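PDB 3S3T: nucleotide-binding protein, universal stress protein UspA family, which binds ATP and probably acts in the cellular response to stress, as other universal stress proteins do, though its exact role is unknown. Local coordinates for residues Thr6-Pro11 and Leu111-Ala116. Sequence-based numbering, arbitrary orientation.
Sequences TNILVP and LIVLGA. With ATP (adenosine-5'-triphosphate), chain I.
Leu-9 and Val-113 hold two parallel strands together through the backbone. Leu-9 N gives a hydrogen bond to Leu-111 O (2.9 Å), and Leu-9 O takes one from Val-113 N (2.7 Å). Both are nearly straight. The same Leu-9 O also receives a CA-H...O contact from Ile-112.

Leu-9, Pro-11, Ile-112 and Leu-114 lie on one face of the sheet. Pro-11 ends the strand 7-11 next to the nucleotide. Pro-11 CB lies 3.3 Å from N3 of the ATP adenine. Pro-11 CG meets Leu-114 CD2 at 3.8 Å. Pro-11 CD sits 3.2 Å from Val-113 O and 3.6 Å from Ile-112 CG2, a methyl that Pro-11 CG also touches. Pro-11 has no N-H to donate to Val-113 O, which is buried without a hydrogen-bond partner. Replacing Pro-11 by an alanine removes CG and CD, and would probably leave a gap against Leu-114 CD2 and Ile-112 CG2. Beyond the ring, Pro-11 O accepts a hydrogen bond from ATP O2', while Gly-115 N donates to that same hydroxyl oxygen. The two strand ends thus grip one ribose hydroxyl.

The opposite face carries Ile-8, Val-10, Leu-111 and Val-113. In Ile-8, chi1 of -57° sets CG1 beside the backbone N and leaves Ile-8 CG2 to meet Val-113 CG2 at 3.7 Å.

The pair is a central part of the Rossmann-like alpha/beta fold of the universal stress protein family, with its C-terminal ends in the ATP pocket. Strand 7-11 is the middle strand of a five-stranded parallel sheet, between 35-43 and 111-115. Strand 141-145 flanks 111-115 on its other edge. Helix 16-32 covers Ile-8, Val-10 and Leu-111.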
loop_
_atom_site.group_PDB
_atom_site.type_symbol
_atom_site.label_atom_id
_atom_site.label_comp_id
_atom_site.label_asym_id
_atom_site.label_seq_id
_atom_site.Cartn_x
_atom_site.Cartn_y
_atom_site.Cartn_z
ATOM N N THR A 6 1.028 -26.960 -9.491
ATOM C CA THR A 6 0.594 -28.236 -8.957
ATOM C C THR A 6 -0.589 -28.135 -7.963
ATOM O O THR A 6 -1.336 -29.096 -7.809
ATOM C CB THR A 6 1.728 -28.920 -8.215
ATOM O OG1 THR A 6 2.070 -28.143 -7.060
ATOM C CG2 THR A 6 2.954 -29.095 -9.116
ATOM N N ASN A 7 -0.731 -26.992 -7.280
ATOM C CA ASN A 7 -1.664 -26.843 -6.161
ATOM C C ASN A 7 -2.095 -25.394 -6.034
ATOM O O ASN A 7 -1.360 -24.591 -5.468
ATOM C CB ASN A 7 -0.969 -27.274 -4.853
ATOM C CG ASN A 7 -0.699 -28.752 -4.801
ATOM O OD1 ASN A 7 -1.588 -29.524 -4.469
ATOM N ND2 ASN A 7 0.529 -29.155 -5.110
ATOM N N ILE A 8 -3.271 -25.072 -6.557
ATOM C CA ILE A 8 -3.779 -23.696 -6.647
ATOM C C ILE A 8 -4.807 -23.412 -5.549
ATOM O O ILE A 8 -5.621 -24.270 -5.229
ATOM C CB ILE A 8 -4.450 -23.458 -8.034
ATOM C CG1 ILE A 8 -3.457 -23.761 -9.173
ATOM C CG2 ILE A 8 -5.007 -21.999 -8.202
ATOM C CD1 ILE A 8 -4.077 -23.773 -10.582
ATOM N N LEU A 9 -4.757 -22.196 -4.997
ATOM C CA LEU A 9 -5.679 -21.736 -3.987
ATOM C C LEU A 9 -6.436 -20.556 -4.565
ATOM O O LEU A 9 -5.836 -19.644 -5.161
ATOM C CB LEU A 9 -4.934 -21.282 -2.719
ATOM C CG LEU A 9 -5.820 -20.820 -1.549
ATOM C CD1 LEU A 9 -6.728 -21.906 -0.993
ATOM C CD2 LEU A 9 -4.921 -20.313 -0.444
ATOM N N VAL A 10 -7.756 -20.606 -4.459
ATOM C CA VAL A 10 -8.593 -19.494 -4.851
ATOM C C VAL A 10 -9.477 -19.086 -3.653
ATOM O O VAL A 10 -10.508 -19.677 -3.405
ATOM C CB VAL A 10 -9.393 -19.731 -6.146
ATOM C CG1 VAL A 10 -10.289 -20.982 -6.095
ATOM C CG2 VAL A 10 -10.185 -18.460 -6.469
ATOM N N PRO A 11 -9.023 -18.076 -2.887
ATOM C CA PRO A 11 -9.872 -17.576 -1.824
ATOM C C PRO A 11 -11.058 -16.831 -2.440
ATOM O O PRO A 11 -10.865 -15.978 -3.316
ATOM C CB PRO A 11 -8.929 -16.664 -1.015
ATOM C CG PRO A 11 -7.556 -17.066 -1.401
ATOM C CD PRO A 11 -7.702 -17.446 -2.859
ATOM N N LEU A 111 0.202 -21.251 -6.369
ATOM C CA LEU A 111 -0.503 -20.094 -6.891
ATOM C C LEU A 111 -1.677 -19.759 -6.011
ATOM O O LEU A 111 -2.447 -20.639 -5.615
ATOM C CB LEU A 111 -1.066 -20.383 -8.285
ATOM C CG LEU A 111 -1.710 -19.244 -9.068
ATOM C CD1 LEU A 111 -0.729 -18.052 -9.278
ATOM C CD2 LEU A 111 -2.216 -19.796 -10.446
ATOM N N ILE A 112 -1.881 -18.463 -5.780
ATOM C CA ILE A 112 -3.123 -17.998 -5.185
ATOM C C ILE A 112 -3.800 -17.115 -6.227
ATOM O O ILE A 112 -3.136 -16.248 -6.837
ATOM C CB ILE A 112 -2.863 -17.189 -3.901
ATOM C CG1 ILE A 112 -2.088 -18.002 -2.841
ATOM C CG2 ILE A 112 -4.223 -16.697 -3.311
ATOM C CD1 ILE A 112 -1.759 -17.199 -1.515
ATOM N N VAL A 113 -5.097 -17.369 -6.474
ATOM C CA VAL A 113 -5.883 -16.617 -7.429
ATOM C C VAL A 113 -6.879 -15.745 -6.645
ATOM O O VAL A 113 -7.600 -16.232 -5.811
ATOM C CB VAL A 113 -6.615 -17.567 -8.421
ATOM C CG1 VAL A 113 -7.472 -16.778 -9.395
ATOM C CG2 VAL A 113 -5.589 -18.483 -9.183
ATOM N N LEU A 114 -6.904 -14.458 -6.921
ATOM C CA LEU A 114 -7.749 -13.487 -6.165
ATOM C C LEU A 114 -8.507 -12.582 -7.091
ATOM O O LEU A 114 -8.002 -12.174 -8.149
ATOM C CB LEU A 114 -6.854 -12.585 -5.264
ATOM C CG LEU A 114 -6.143 -13.253 -4.086
ATOM C CD1 LEU A 114 -4.961 -12.402 -3.619
ATOM C CD2 LEU A 114 -7.087 -13.588 -2.899
ATOM N N GLY A 115 -9.703 -12.170 -6.684
ATOM C CA GLY A 115 -10.355 -11.064 -7.360
ATOM C C GLY A 115 -9.656 -9.784 -6.985
ATOM O O GLY A 115 -9.134 -9.640 -5.881
ATOM N N ALA A 116 -9.658 -8.804 -7.862
ATOM C CA ALA A 116 -9.084 -7.509 -7.490
ATOM C C ALA A 116 -9.830 -6.833 -6.304
ATOM O O ALA A 116 -9.193 -6.273 -5.408
ATOM C CB ALA A 116 -9.073 -6.599 -8.681
HETATM P PG ATP I . -11.778 -4.014 1.369
HETATM O O1G ATP I . -12.114 -5.242 2.184
HETATM O O2G ATP I . -12.655 -2.849 1.710
HETATM O O3G ATP I . -10.320 -3.577 1.384
HETATM P PB ATP I . -13.057 -5.365 -0.900
HETATM O O1B ATP I . -13.715 -4.713 -2.082
HETATM O O2B ATP I . -13.915 -6.103 0.070
HETATM O O3B ATP I . -12.171 -4.248 -0.180
HETATM P PA ATP I . -11.102 -7.515 -0.852
HETATM O O1A ATP I . -11.615 -7.889 0.504
HETATM O O2A ATP I . -9.660 -7.217 -0.922
HETATM O O3A ATP I . -11.903 -6.319 -1.523
HETATM O "O5'" ATP I . -11.453 -8.795 -1.818
HETATM C "C5'" ATP I . -10.602 -9.076 -2.928
HETATM C "C4'" ATP I . -10.530 -10.587 -3.165
HETATM O "O4'" ATP I . -10.038 -11.128 -1.945
HETATM C "C3'" ATP I . -11.880 -11.251 -3.385
HETATM O "O3'" ATP I . -12.314 -11.184 -4.734
HETATM C "C2'" ATP I . -11.561 -12.633 -2.869
HETATM O "O2'" ATP I . -10.852 -13.306 -3.900
HETATM C "C1'" ATP I . -10.644 -12.384 -1.680
HETATM N N9 ATP I . -11.378 -12.360 -0.417
HETATM C C8 ATP I . -11.907 -11.268 0.217
HETATM N N7 ATP I . -12.545 -11.633 1.353
HETATM C C5 ATP I . -12.416 -12.962 1.436
HETATM C C6 ATP I . -12.877 -13.980 2.373
HETATM N N6 ATP I . -13.591 -13.589 3.449
HETATM N N1 ATP I . -12.550 -15.298 2.127
HETATM C C2 ATP I . -11.837 -15.623 1.037
HETATM N N3 ATP I . -11.415 -14.757 0.105
HETATM C C4 ATP I . -11.670 -13.441 0.275
#